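Local coordinates for Non-structural polyprotein (Sindbis virus, PDB 4GUA) that joins the nsP2 protease region to the macro and zinc-binding domains of nsP3, and probably cuts the viral polyprotein during infection, at residues K170-F175 and L224-I229; T264-S269 and E304-F309; A430-A435 and T471-R476; I448-T453 and V465-L470. One frame throughout, in Å; residues are numbered along the deposited sequence.

Contact 1: residues K170-F175 and L224-I229; sequences KFLNQF and LVFINI
Leu172 meets the strand 224-227 with its side chain while two donors hold its backbone oxygen. Leu172 O accepts from Phe175 N at 3.1 Å and also from the ammonium group of Lys193. The first of these bonds closes a type I beta turn from Leu172 to Phe175. The turn sets Phe175 facing the same strand as Phe171. The contact itself is wholly apolar. Leu172 CD2 lies over one face of the Phe226 ring, a CH-pi contact 4.2 Å from the centroid and 18° off the normal. It sits off-centre, toward the CG-CD1 side of the ring. The strand 224-227 belongs to a sheet with strand order 3-2-1-4-5-7-6, that of a Rossmann-like methyltransferase fold, and 170-175 lies against its face. The strand is inside the sheet, between strands 179-183 and 263-269. Phe226 CG stands anti to the backbone N (chi1 177°), and the ring reaches out to the helix. Its CE1 meets the edge of the Phe171 ring at Phe171 CE2, 3.9 Å away. Tyr306 meets both rings. Farther along, Leu224 CD2 packs on Phe175 CB at 3.7 Å, and the two side chains cross at about a right angle. Phe175 CE2 lies over one face of the Phe171 ring, toward its rim and 3.7 Å above the plane. Phe171 and Phe175 also touch Val266 of the next strand.

Contact 2: residues T264-S269 and E304-F309; sequences TLVVKS and EMYLIF
Leu265 and Phe309 pair by two backbone hydrogen bonds, Leu265 N to Phe309 O and Phe309 N to Leu265 O, each 3.0 Å. Val267 with Leu307 and Ser269 with Met305 form the next hydrogen-bonded pairs. Val266 with Ile308 and Lys268 with Tyr306 are the non-hydrogen-bonded pairs between them. A side chain adds a bond to the backbone set. Ser269 OG, placed between its own backbone N and carbonyl carbon (chi1 80°), gives to Met305 O at 3.0 Å. Met305 O therefore takes two bonds, and Ser269 N and OG reach it from opposite faces of its plane. Gly271 N also bonds to this hydroxyl. This is the antiparallel part of the Rossmann-like methyltransferase sheet, where strand 305-312 lies between strands 263-269 and 288-294. The charged contact is at the Ser269 end of the pairing. Lys268 NZ makes a salt bridge to Glu304 OE2 at 3.2 Å, from 50° out of the carboxylate plane. Ser300 N bonds to the other oxygen, OE1, and should limit rotation of the group. Side-chain packing occupies both faces. On the face of Val266, Lys268 and Tyr306, Val266 CG1 meets Tyr306 CD1 at 3.9 Å. The Lys268 chain passes obliquely across the same ring, with Lys268 CE 3.5 Å from Tyr306 OH. That hydroxyl is hydrogen-bonded to Asn228 OD1. On the other face, Val267 CG1 touches the edge of the Phe309 ring at CE1, 3.6 Å away. Leu307 CG lies beside Ser269 OG, and Met305 bends away toward helix 323-333.

Contact 3: residues A430-A435 and T471-R476; sequences AYHAVA and TTALDR
Ala473 puts its methyl group against the backbone and side chains of helix 420-440. Ala473 CB lies 3.4 Å from Tyr431 O and 3.6 Å from Tyr431 CB. It is also 3.6 Å from His432 ND1. The imidazole comes obliquely alongside Ala473, with ND1 and CE1 both near this residue. His432 CG is anti to the carbonyl carbon (chi1 -84°), and the ring bends across to helix 463-474. One turn farther on, Ala435 CB rests 3.5 Å from Ala473 O. Leu474 closes this end, with Leu474 CD2 4.3 Å from Ala435 CB. The small side chains let the two backbones come close: the CA atoms of His432 and Ala473 are 4.8 Å apart. In the next shell, the backbone oxygens at the interface are used within their own segments. Tyr431 O accepts from Ala435 N, and Ala473 O accepts from Arg476 N. His432 NE2 bonds to Leu653 O, which fixes the ring from its far side. Leu653 lies in the sequence range of the nsP3 zinc-binding domain, so the bond probably ties that region to the macro domain. The side chain of Asn439, on helix 420-440, bonds to Arg476 O. Tyr431 and Leu474 both also touch Ile448 of the central sheet. The arrangement is that of two neighbouring helices packed beside a mixed sheet, as in the alpha/beta/alpha sandwich of the macro domain.

Contact 4: residues I448-T453 and V465-L470; sequences IPLLST and VSLNCL
Ser466 OG gives the polar bond of the contact, to Leu451 O at 2.6 Å. The bond lies in the carbonyl plane and on a lone pair. With OG anti to the backbone N (chi1 -171°), the hydroxyl leaves the helix toward the loop. Tyr431 OH is hydrogen-bonded both to this hydroxyl and to Leu451 N, so Leu451 is held at its N and its O. Inside the loop, Thr453 OG1 bonds to Leu450 O at 3.1 Å, across a type II beta turn from Leu450 to Thr453. The apolar contacts continue along the helix. Leu450 CD2 meets Leu470 CD1 at 3.7 Å, the side chains at about a right angle. Ile448 and Leu470 meet tip to tip, CD1 to CD1 at 4.0 Å. Leu450 CD2 also reaches Leu467 CD1, and Thr453 CG2 packs on Ser466 CB at 3.7 Å. A bound MES molecule, probably from crystallisation, lies about 5 Å from the Thr453 side chain and makes a weak hydrogen bond with Ser452 N. In related macro domains the loop after this strand lines the ADP-ribose site. The chemistry implies a loop fixed to the helix by one short serine bond and by apolar packing, with its Ser452 amide near a pocket that is consistent with that site.

How the contacts relate
All four contacts are buried; none is a surface contact. Contacts 1 and 2 share one sheet, through the neighbouring strands 224-227 and 263-269, and their centres are 8 Å apart. Contact 2 is strand pairing inside that sheet, rich in backbone bonds and with one ion pair. Contact 1 covers a face of it with rings and leucines alone. Contacts 3 and 4 belong to the macro domain, and both use helix 463-474. Contact 3 is close helix pairing through alanines; contact 4 joins the helix to a loop by a serine bond and leucines. The two pairs do not touch: contacts 2 and 3 come within about 8 Å at their nearest atoms.

Contact 1: residues K170-F175 and L224-I229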
loop_
_atom_site.group_PDB
_atom_site.type_symbol
_atom_site.label_atom_id
_atom_site.label_comp_id
_atom_site.label_asym_id
_atom_site.label_seq_id
_atom_site.Cartn_x
_atom_site.Cartn_y
_atom_site.Cartn_z
ATOM N N LYS A 170 21.491 7.246 -18.273
ATOM C CA LYS A 170 20.797 6.090 -18.847
ATOM C C LYS A 170 19.377 6.008 -18.289
ATOM O O LYS A 170 18.433 5.680 -19.008
ATOM C CB LYS A 170 21.561 4.785 -18.548
ATOM C CG LYS A 170 20.878 3.495 -19.065
ATOM C CD LYS A 170 20.966 2.292 -18.076
ATOM C CE LYS A 170 19.974 2.398 -16.877
ATOM N NZ LYS A 170 19.613 1.060 -16.290
ATOM N N PHE A 171 19.238 6.331 -17.007
ATOM C CA PHE A 171 17.951 6.252 -16.322
ATOM C C PHE A 171 17.040 7.422 -16.673
ATOM O O PHE A 171 15.864 7.227 -16.979
ATOM C CB PHE A 171 18.163 6.178 -14.805
ATOM C CG PHE A 171 16.898 5.988 -14.023
ATOM C CD1 PHE A 171 15.929 5.100 -14.447
ATOM C CD2 PHE A 171 16.680 6.696 -12.854
ATOM C CE1 PHE A 171 14.761 4.928 -13.725
ATOM C CE2 PHE A 171 15.515 6.527 -12.126
ATOM C CZ PHE A 171 14.555 5.643 -12.561
ATOM N N LEU A 172 17.576 8.637 -16.640
ATOM C CA LEU A 172 16.775 9.817 -16.944
ATOM C C LEU A 172 16.269 9.798 -18.387
ATOM O O LEU A 172 15.224 10.380 -18.687
ATOM C CB LEU A 172 17.559 11.102 -16.659
ATOM C CG LEU A 172 17.739 11.454 -15.176
ATOM C CD1 LEU A 172 18.478 12.769 -15.002
ATOM C CD2 LEU A 172 16.397 11.527 -14.478
ATOM N N ASN A 173 17.005 9.138 -19.279
ATOM C CA ASN A 173 16.579 9.038 -20.674
ATOM C C ASN A 173 15.336 8.172 -20.847
ATOM O O ASN A 173 14.699 8.201 -21.897
ATOM C CB ASN A 173 17.712 8.520 -21.563
ATOM C CG ASN A 173 18.750 9.585 -21.860
ATOM O OD1 ASN A 173 18.509 10.774 -21.649
ATOM N ND2 ASN A 173 19.914 9.165 -22.347
ATOM N N GLN A 174 14.980 7.415 -19.816
ATOM C CA GLN A 174 13.769 6.608 -19.869
ATOM C C GLN A 174 12.524 7.452 -19.623
ATOM O O GLN A 174 11.401 6.949 -19.675
ATOM C CB GLN A 174 13.830 5.453 -18.874
ATOM C CG GLN A 174 14.887 4.431 -19.210
ATOM C CD GLN A 174 14.270 3.195 -19.829
ATOM O OE1 GLN A 174 14.383 2.973 -21.038
ATOM N NE2 GLN A 174 13.580 2.400 -19.015
ATOM N N PHE A 175 12.722 8.728 -19.322
ATOM C CA PHE A 175 11.598 9.633 -19.146
ATOM C C PHE A 175 11.598 10.621 -20.304
ATOM O O PHE A 175 12.646 11.087 -20.737
ATOM C CB PHE A 175 11.678 10.313 -17.782
ATOM C CG PHE A 175 11.730 9.337 -16.654
ATOM C CD1 PHE A 175 10.572 8.774 -16.157
ATOM C CD2 PHE A 175 12.942 8.937 -16.125
ATOM C CE1 PHE A 175 10.621 7.848 -15.131
ATOM C CE2 PHE A 175 12.996 8.015 -15.098
ATOM C CZ PHE A 175 11.833 7.471 -14.603
ATOM N N LEU A 224 9.077 16.762 -14.985
ATOM C CA LEU A 224 9.799 15.710 -14.293
ATOM C C LEU A 224 10.611 16.268 -13.139
ATOM O O LEU A 224 11.402 17.200 -13.305
ATOM C CB LEU A 224 10.723 14.958 -15.249
ATOM C CG LEU A 224 11.493 13.804 -14.595
ATOM C CD1 LEU A 224 10.529 12.742 -14.066
ATOM C CD2 LEU A 224 12.493 13.182 -15.565
ATOM N N VAL A 225 10.386 15.703 -11.959
ATOM C CA VAL A 225 11.203 16.010 -10.793
ATOM C C VAL A 225 11.907 14.740 -10.347
ATOM O O VAL A 225 11.287 13.695 -10.268
ATOM C CB VAL A 225 10.357 16.544 -9.622
ATOM C CG1 VAL A 225 11.236 16.787 -8.402
ATOM C CG2 VAL A 225 9.627 17.812 -10.029
ATOM N N PHE A 226 13.197 14.836 -10.052
ATOM C CA PHE A 226 14.004 13.674 -9.713
ATOM C C PHE A 226 14.713 13.962 -8.386
ATOM O O PHE A 226 15.624 14.787 -8.324
ATOM C CB PHE A 226 15.008 13.423 -10.847
ATOM C CG PHE A 226 15.950 12.288 -10.591
ATOM C CD1 PHE A 226 15.497 10.979 -10.583
ATOM C CD2 PHE A 226 17.298 12.526 -10.370
ATOM C CE1 PHE A 226 16.368 9.928 -10.345
ATOM C CE2 PHE A 226 18.172 11.480 -10.129
ATOM C CZ PHE A 226 17.707 10.179 -10.118
ATOM N N ILE A 227 14.281 13.284 -7.327
ATOM C CA ILE A 227 14.870 13.433 -6.007
ATOM C C ILE A 227 15.880 12.316 -5.824
ATOM O O ILE A 227 15.511 11.151 -5.735
ATOM C CB ILE A 227 13.804 13.308 -4.886
ATOM C CG1 ILE A 227 12.558 14.137 -5.199
ATOM C CG2 ILE A 227 14.400 13.681 -3.539
ATOM C CD1 ILE A 227 12.840 15.598 -5.362
ATOM N N ASN A 228 17.154 12.676 -5.792
ATOM C CA ASN A 228 18.239 11.709 -5.683
ATOM C C ASN A 228 18.809 11.556 -4.274
ATOM O O ASN A 228 19.827 10.889 -4.089
ATOM C CB ASN A 228 19.347 12.063 -6.673
ATOM C CG ASN A 228 20.196 10.873 -7.044
ATOM O OD1 ASN A 228 19.784 9.724 -6.886
ATOM N ND2 ASN A 228 21.393 11.140 -7.547
ATOM N N ILE A 229 18.183 12.208 -3.297
ATOM C CA ILE A 229 18.701 12.241 -1.929
ATOM C C ILE A 229 18.517 10.910 -1.197
ATOM O O ILE A 229 17.401 10.383 -1.092
ATOM C CB ILE A 229 18.004 13.323 -1.101
ATOM C CG1 ILE A 229 18.156 14.701 -1.750
ATOM C CG2 ILE A 229 18.579 13.346 0.294
ATOM C CD1 ILE A 229 19.579 15.213 -1.806
#

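Contact 2: residues T264-S269 and E304-F309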
loop_
_atom_site.group_PDB
_atom_site.type_symbol
_atom_site.label_atom_id
_atom_site.label_comp_id
_atom_site.label_asym_id
_atom_site.label_seq_id
_atom_site.Cartn_x
_atom_site.Cartn_y
_atom_site.Cartn_z
ATOM N N THR A 264 5.579 13.791 -13.663
ATOM C CA THR A 264 6.140 12.578 -13.085
ATOM C C THR A 264 7.186 12.902 -12.026
ATOM O O THR A 264 8.034 13.780 -12.213
ATOM C CB THR A 264 6.765 11.695 -14.182
ATOM O OG1 THR A 264 5.720 11.082 -14.946
ATOM C CG2 THR A 264 7.657 10.608 -13.581
ATOM N N LEU A 265 7.101 12.196 -10.903
ATOM C CA LEU A 265 8.045 12.335 -9.804
ATOM C C LEU A 265 8.800 11.036 -9.578
ATOM O O LEU A 265 8.209 10.023 -9.260
ATOM C CB LEU A 265 7.294 12.710 -8.531
ATOM C CG LEU A 265 8.110 12.701 -7.239
ATOM C CD1 LEU A 265 9.142 13.808 -7.224
ATOM C CD2 LEU A 265 7.174 12.847 -6.069
ATOM N N VAL A 266 10.109 11.063 -9.776
ATOM C CA VAL A 266 10.971 9.938 -9.448
ATOM C C VAL A 266 11.682 10.274 -8.146
ATOM O O VAL A 266 12.286 11.322 -8.044
ATOM C CB VAL A 266 12.011 9.713 -10.568
ATOM C CG1 VAL A 266 13.027 8.639 -10.175
ATOM C CG2 VAL A 266 11.316 9.351 -11.874
ATOM N N VAL A 267 11.572 9.421 -7.133
ATOM C CA VAL A 267 12.180 9.720 -5.837
ATOM C C VAL A 267 12.879 8.502 -5.252
ATOM O O VAL A 267 12.296 7.426 -5.152
ATOM C CB VAL A 267 11.136 10.250 -4.817
ATOM C CG1 VAL A 267 9.879 9.397 -4.830
ATOM C CG2 VAL A 267 11.732 10.311 -3.415
ATOM N N LYS A 268 14.128 8.680 -4.845
ATOM C CA LYS A 268 14.904 7.573 -4.311
ATOM C C LYS A 268 14.352 7.101 -2.956
ATOM O O LYS A 268 14.052 7.904 -2.064
ATOM C CB LYS A 268 16.373 7.979 -4.177
ATOM C CG LYS A 268 17.194 6.996 -3.365
ATOM C CD LYS A 268 18.649 7.411 -3.256
ATOM C CE LYS A 268 19.373 7.331 -4.591
ATOM N NZ LYS A 268 20.803 7.722 -4.447
ATOM N N SER A 269 14.222 5.785 -2.818
ATOM C CA SER A 269 13.765 5.177 -1.580
ATOM C C SER A 269 14.465 3.851 -1.363
ATOM O O SER A 269 15.179 3.357 -2.222
ATOM C CB SER A 269 12.255 4.929 -1.604
ATOM O OG SER A 269 11.936 3.748 -2.328
ATOM N N GLU A 304 18.756 0.436 -2.456
ATOM C CA GLU A 304 18.202 1.615 -3.128
ATOM C C GLU A 304 17.151 1.234 -4.170
ATOM O O GLU A 304 17.341 0.315 -4.958
ATOM C CB GLU A 304 19.311 2.454 -3.763
ATOM C CG GLU A 304 19.987 3.384 -2.769
ATOM C CD GLU A 304 20.950 4.357 -3.416
ATOM O OE1 GLU A 304 21.127 4.275 -4.647
ATOM O OE2 GLU A 304 21.526 5.203 -2.690
ATOM N N MET A 305 16.029 1.939 -4.135
ATOM C CA MET A 305 14.912 1.696 -5.036
ATOM C C MET A 305 14.332 3.042 -5.432
ATOM O O MET A 305 13.933 3.816 -4.571
ATOM C CB MET A 305 13.845 0.874 -4.313
ATOM C CG MET A 305 12.696 0.401 -5.180
ATOM S SD MET A 305 13.197 -0.893 -6.327
ATOM C CE MET A 305 13.636 -2.219 -5.202
ATOM N N TYR A 306 14.275 3.332 -6.723
ATOM C CA TYR A 306 13.605 4.542 -7.172
ATOM C C TYR A 306 12.125 4.263 -7.358
ATOM O O TYR A 306 11.751 3.321 -8.053
ATOM C CB TYR A 306 14.198 5.064 -8.474
ATOM C CG TYR A 306 15.580 5.682 -8.362
ATOM C CD1 TYR A 306 15.759 6.966 -7.866
ATOM C CD2 TYR A 306 16.703 4.983 -8.786
ATOM C CE1 TYR A 306 17.031 7.530 -7.779
ATOM C CE2 TYR A 306 17.969 5.532 -8.705
ATOM C CZ TYR A 306 18.135 6.803 -8.204
ATOM O OH TYR A 306 19.413 7.330 -8.139
ATOM N N LEU A 307 11.297 5.054 -6.680
ATOM C CA LEU A 307 9.851 5.062 -6.881
ATOM C C LEU A 307 9.439 6.029 -7.992
ATOM O O LEU A 307 9.853 7.184 -8.020
ATOM C CB LEU A 307 9.147 5.459 -5.586
ATOM C CG LEU A 307 9.420 4.568 -4.372
ATOM C CD1 LEU A 307 8.781 5.161 -3.126
ATOM C CD2 LEU A 307 8.926 3.150 -4.610
ATOM N N ILE A 308 8.621 5.539 -8.913
ATOM C CA ILE A 308 8.153 6.334 -10.040
ATOM C C ILE A 308 6.644 6.589 -9.974
ATOM O O ILE A 308 5.844 5.695 -10.204
ATOM C CB ILE A 308 8.497 5.597 -11.348
ATOM C CG1 ILE A 308 10.003 5.323 -11.391
ATOM C CG2 ILE A 308 8.063 6.404 -12.558
ATOM C CD1 ILE A 308 10.432 4.368 -12.468
ATOM N N PHE A 309 6.267 7.821 -9.653
ATOM C CA PHE A 309 4.871 8.248 -9.654
ATOM C C PHE A 309 4.564 8.962 -10.974
ATOM O O PHE A 309 5.199 9.964 -11.297
ATOM C CB PHE A 309 4.621 9.203 -8.478
ATOM C CG PHE A 309 4.978 8.623 -7.137
ATOM C CD1 PHE A 309 6.280 8.665 -6.672
ATOM C CD2 PHE A 309 4.011 8.041 -6.335
ATOM C CE1 PHE A 309 6.615 8.125 -5.430
ATOM C CE2 PHE A 309 4.339 7.503 -5.092
ATOM C CZ PHE A 309 5.641 7.547 -4.644
#

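Contact 3: residues A430-A435 and T471-R476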
loop_
_atom_site.group_PDB
_atom_site.type_symbol
_atom_site.label_atom_id
_atom_site.label_comp_id
_atom_site.label_asym_id
_atom_site.label_seq_id
_atom_site.Cartn_x
_atom_site.Cartn_y
_atom_site.Cartn_z
ATOM N N ALA A 430 -12.797 -9.814 -11.854
ATOM C CA ALA A 430 -12.235 -10.615 -12.930
ATOM C C ALA A 430 -11.041 -9.877 -13.492
ATOM O O ALA A 430 -9.961 -10.460 -13.658
ATOM C CB ALA A 430 -13.266 -10.857 -14.017
ATOM N N TYR A 431 -11.236 -8.589 -13.780
ATOM C CA TYR A 431 -10.142 -7.749 -14.272
ATOM C C TYR A 431 -8.975 -7.655 -13.277
ATOM O O TYR A 431 -7.811 -7.667 -13.678
ATOM C CB TYR A 431 -10.639 -6.345 -14.607
ATOM C CG TYR A 431 -11.316 -6.212 -15.959
ATOM C CD1 TYR A 431 -10.612 -6.432 -17.140
ATOM C CD2 TYR A 431 -12.652 -5.828 -16.054
ATOM C CE1 TYR A 431 -11.226 -6.293 -18.376
ATOM C CE2 TYR A 431 -13.271 -5.686 -17.282
ATOM C CZ TYR A 431 -12.556 -5.919 -18.442
ATOM O OH TYR A 431 -13.170 -5.775 -19.668
ATOM N N HIS A 432 -9.278 -7.557 -11.987
ATOM C CA HIS A 432 -8.229 -7.472 -10.972
ATOM C C HIS A 432 -7.426 -8.759 -10.926
ATOM O O HIS A 432 -6.227 -8.737 -10.646
ATOM C CB HIS A 432 -8.818 -7.185 -9.590
ATOM C CG HIS A 432 -9.070 -5.731 -9.332
ATOM N ND1 HIS A 432 -8.122 -4.758 -9.566
ATOM C CD2 HIS A 432 -10.164 -5.084 -8.865
ATOM C CE1 HIS A 432 -8.622 -3.576 -9.255
ATOM N NE2 HIS A 432 -9.858 -3.747 -8.825
ATOM N N ALA A 433 -8.099 -9.878 -11.180
ATOM C CA ALA A 433 -7.452 -11.184 -11.182
ATOM C C ALA A 433 -6.508 -11.300 -12.375
ATOM O O ALA A 433 -5.400 -11.832 -12.256
ATOM C CB ALA A 433 -8.494 -12.279 -11.221
ATOM N N VAL A 434 -6.949 -10.802 -13.529
ATOM C CA VAL A 434 -6.079 -10.728 -14.695
ATOM C C VAL A 434 -4.830 -9.941 -14.309
ATOM O O VAL A 434 -3.708 -10.350 -14.600
ATOM C CB VAL A 434 -6.775 -10.043 -15.898
ATOM C CG1 VAL A 434 -5.787 -9.804 -17.034
ATOM C CG2 VAL A 434 -7.961 -10.871 -16.384
ATOM N N ALA A 435 -5.033 -8.816 -13.632
ATOM C CA ALA A 435 -3.920 -7.971 -13.209
ATOM C C ALA A 435 -3.014 -8.691 -12.208
ATOM O O ALA A 435 -1.790 -8.516 -12.223
ATOM C CB ALA A 435 -4.444 -6.673 -12.616
ATOM N N THR A 471 -9.233 -0.734 -17.074
ATOM C CA THR A 471 -8.130 0.179 -16.773
ATOM C C THR A 471 -7.912 0.321 -15.271
ATOM O O THR A 471 -6.774 0.444 -14.819
ATOM C CB THR A 471 -8.331 1.589 -17.393
ATOM O OG1 THR A 471 -9.538 2.176 -16.900
ATOM C CG2 THR A 471 -8.391 1.511 -18.907
ATOM N N THR A 472 -8.996 0.296 -14.501
ATOM C CA THR A 472 -8.889 0.409 -13.051
ATOM C C THR A 472 -7.965 -0.688 -12.556
ATOM O O THR A 472 -7.080 -0.453 -11.733
ATOM C CB THR A 472 -10.249 0.249 -12.346
ATOM O OG1 THR A 472 -11.112 1.344 -12.676
ATOM C CG2 THR A 472 -10.059 0.203 -10.839
ATOM N N ALA A 473 -8.180 -1.889 -13.077
ATOM C CA ALA A 473 -7.374 -3.043 -12.711
ATOM C C ALA A 473 -5.965 -2.988 -13.311
ATOM O O ALA A 473 -4.984 -3.264 -12.622
ATOM C CB ALA A 473 -8.078 -4.326 -13.141
ATOM N N LEU A 474 -5.870 -2.641 -14.593
ATOM C CA LEU A 474 -4.616 -2.793 -15.335
ATOM C C LEU A 474 -3.686 -1.583 -15.298
ATOM O O LEU A 474 -2.564 -1.652 -15.795
ATOM C CB LEU A 474 -4.901 -3.205 -16.782
ATOM C CG LEU A 474 -5.322 -4.670 -16.905
ATOM C CD1 LEU A 474 -6.013 -4.936 -18.220
ATOM C CD2 LEU A 474 -4.104 -5.566 -16.767
ATOM N N ASP A 475 -4.142 -0.479 -14.721
ATOM C CA ASP A 475 -3.239 0.620 -14.401
ATOM C C ASP A 475 -2.296 0.136 -13.302
ATOM O O ASP A 475 -1.199 0.663 -13.108
ATOM C CB ASP A 475 -4.022 1.833 -13.909
ATOM C CG ASP A 475 -4.758 2.548 -15.025
ATOM O OD1 ASP A 475 -4.547 2.194 -16.205
ATOM O OD2 ASP A 475 -5.547 3.468 -14.713
ATOM N N ARG A 476 -2.748 -0.903 -12.609
ATOM C CA ARG A 476 -2.056 -1.484 -11.468
ATOM C C ARG A 476 -1.080 -2.577 -11.908
ATOM O O ARG A 476 -0.714 -3.436 -11.112
ATOM C CB ARG A 476 -3.065 -2.011 -10.448
ATOM C CG ARG A 476 -3.555 -0.967 -9.442
ATOM C CD ARG A 476 -2.682 0.269 -9.406
ATOM N NE ARG A 476 -3.350 1.418 -8.801
ATOM C CZ ARG A 476 -2.774 2.603 -8.633
ATOM N NH1 ARG A 476 -1.516 2.789 -8.994
ATOM N NH2 ARG A 476 -3.447 3.600 -8.088
#

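Contact 4: residues I448-T453 and V465-L470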
loop_
_atom_site.group_PDB
_atom_site.type_symbol
_atom_site.label_atom_id
_atom_site.label_comp_id
_atom_site.label_asym_id
_atom_site.label_seq_id
_atom_site.Cartn_x
_atom_site.Cartn_y
_atom_site.Cartn_z
ATOM N N ILE A 448 -6.360 -8.386 -24.420
ATOM C CA ILE A 448 -7.552 -8.595 -23.616
ATOM C C ILE A 448 -8.796 -8.027 -24.302
ATOM O O ILE A 448 -8.741 -6.969 -24.926
ATOM C CB ILE A 448 -7.346 -7.949 -22.238
ATOM C CG1 ILE A 448 -8.605 -8.039 -21.389
ATOM C CG2 ILE A 448 -6.921 -6.499 -22.393
ATOM C CD1 ILE A 448 -8.374 -7.598 -19.968
ATOM N N PRO A 449 -9.925 -8.740 -24.200
ATOM C CA PRO A 449 -11.202 -8.251 -24.717
ATOM C C PRO A 449 -11.971 -7.523 -23.627
ATOM O O PRO A 449 -11.509 -7.505 -22.490
ATOM C CB PRO A 449 -11.920 -9.545 -25.086
ATOM C CG PRO A 449 -11.480 -10.490 -24.029
ATOM C CD PRO A 449 -10.044 -10.124 -23.711
ATOM N N LEU A 450 -13.134 -6.964 -23.941
ATOM C CA LEU A 450 -13.927 -6.324 -22.907
ATOM C C LEU A 450 -14.887 -7.355 -22.347
ATOM O O LEU A 450 -15.831 -7.765 -23.016
ATOM C CB LEU A 450 -14.697 -5.123 -23.455
ATOM C CG LEU A 450 -13.868 -3.945 -23.971
ATOM C CD1 LEU A 450 -14.774 -2.780 -24.339
ATOM C CD2 LEU A 450 -12.843 -3.510 -22.946
ATOM N N LEU A 451 -14.651 -7.756 -21.106
ATOM C CA LEU A 451 -15.443 -8.802 -20.486
ATOM C C LEU A 451 -16.893 -8.374 -20.329
ATOM O O LEU A 451 -17.190 -7.206 -20.068
ATOM C CB LEU A 451 -14.849 -9.172 -19.127
ATOM C CG LEU A 451 -13.408 -9.697 -19.172
ATOM C CD1 LEU A 451 -12.891 -10.013 -17.779
ATOM C CD2 LEU A 451 -13.306 -10.936 -20.054
ATOM N N SER A 452 -17.789 -9.337 -20.520
ATOM C CA SER A 452 -19.221 -9.158 -20.282
ATOM C C SER A 452 -19.877 -8.132 -21.190
ATOM O O SER A 452 -20.906 -7.569 -20.822
ATOM C CB SER A 452 -19.481 -8.747 -18.827
ATOM O OG SER A 452 -19.025 -9.723 -17.909
ATOM N N THR A 453 -19.294 -7.856 -22.352
ATOM C CA THR A 453 -19.969 -6.988 -23.313
ATOM C C THR A 453 -20.723 -7.699 -24.445
ATOM O O THR A 453 -21.546 -7.081 -25.120
ATOM C CB THR A 453 -18.954 -6.041 -23.969
ATOM O OG1 THR A 453 -18.108 -6.781 -24.857
ATOM C CG2 THR A 453 -18.106 -5.346 -22.909
ATOM N N VAL A 465 -18.354 0.847 -18.985
ATOM C CA VAL A 465 -18.154 0.308 -17.639
ATOM C C VAL A 465 -17.166 -0.859 -17.625
ATOM O O VAL A 465 -16.355 -0.976 -16.709
ATOM C CB VAL A 465 -19.488 -0.132 -16.983
ATOM C CG1 VAL A 465 -20.266 -1.094 -17.877
ATOM C CG2 VAL A 465 -19.223 -0.764 -15.628
ATOM N N SER A 466 -17.247 -1.737 -18.618
ATOM C CA SER A 466 -16.289 -2.831 -18.736
ATOM C C SER A 466 -14.884 -2.271 -18.931
ATOM O O SER A 466 -13.911 -2.798 -18.390
ATOM C CB SER A 466 -16.650 -3.751 -19.901
ATOM O OG SER A 466 -15.855 -4.925 -19.887
ATOM N N LEU A 467 -14.788 -1.205 -19.718
ATOM C CA LEU A 467 -13.512 -0.574 -20.032
ATOM C C LEU A 467 -12.959 0.126 -18.801
ATOM O O LEU A 467 -11.747 0.145 -18.565
ATOM C CB LEU A 467 -13.678 0.439 -21.160
ATOM C CG LEU A 467 -12.434 1.268 -21.498
ATOM C CD1 LEU A 467 -11.240 0.376 -21.851
ATOM C CD2 LEU A 467 -12.736 2.254 -22.627
ATOM N N ASN A 468 -13.854 0.716 -18.020
ATOM C CA ASN A 468 -13.445 1.384 -16.799
ATOM C C ASN A 468 -12.881 0.385 -15.792
ATOM O O ASN A 468 -11.897 0.667 -15.114
ATOM C CB ASN A 468 -14.603 2.165 -16.182
ATOM C CG ASN A 468 -14.202 2.860 -14.904
ATOM O OD1 ASN A 468 -13.431 3.822 -14.928
ATOM N ND2 ASN A 468 -14.703 2.368 -13.773
ATOM N N CYS A 469 -13.510 -0.779 -15.690
ATOM C CA CYS A 469 -12.998 -1.826 -14.820
ATOM C C CYS A 469 -11.654 -2.339 -15.330
ATOM O O CYS A 469 -10.747 -2.631 -14.550
ATOM C CB CYS A 469 -13.991 -2.982 -14.732
ATOM S SG CYS A 469 -15.545 -2.569 -13.921
ATOM N N LEU A 470 -11.534 -2.447 -16.647
ATOM C CA LEU A 470 -10.303 -2.921 -17.262
ATOM C C LEU A 470 -9.114 -2.044 -16.864
ATOM O O LEU A 470 -8.099 -2.552 -16.380
ATOM C CB LEU A 470 -10.459 -2.946 -18.785
ATOM C CG LEU A 470 -9.323 -3.583 -19.587
ATOM C CD1 LEU A 470 -9.840 -4.058 -20.931
ATOM C CD2 LEU A 470 -8.170 -2.611 -19.780
#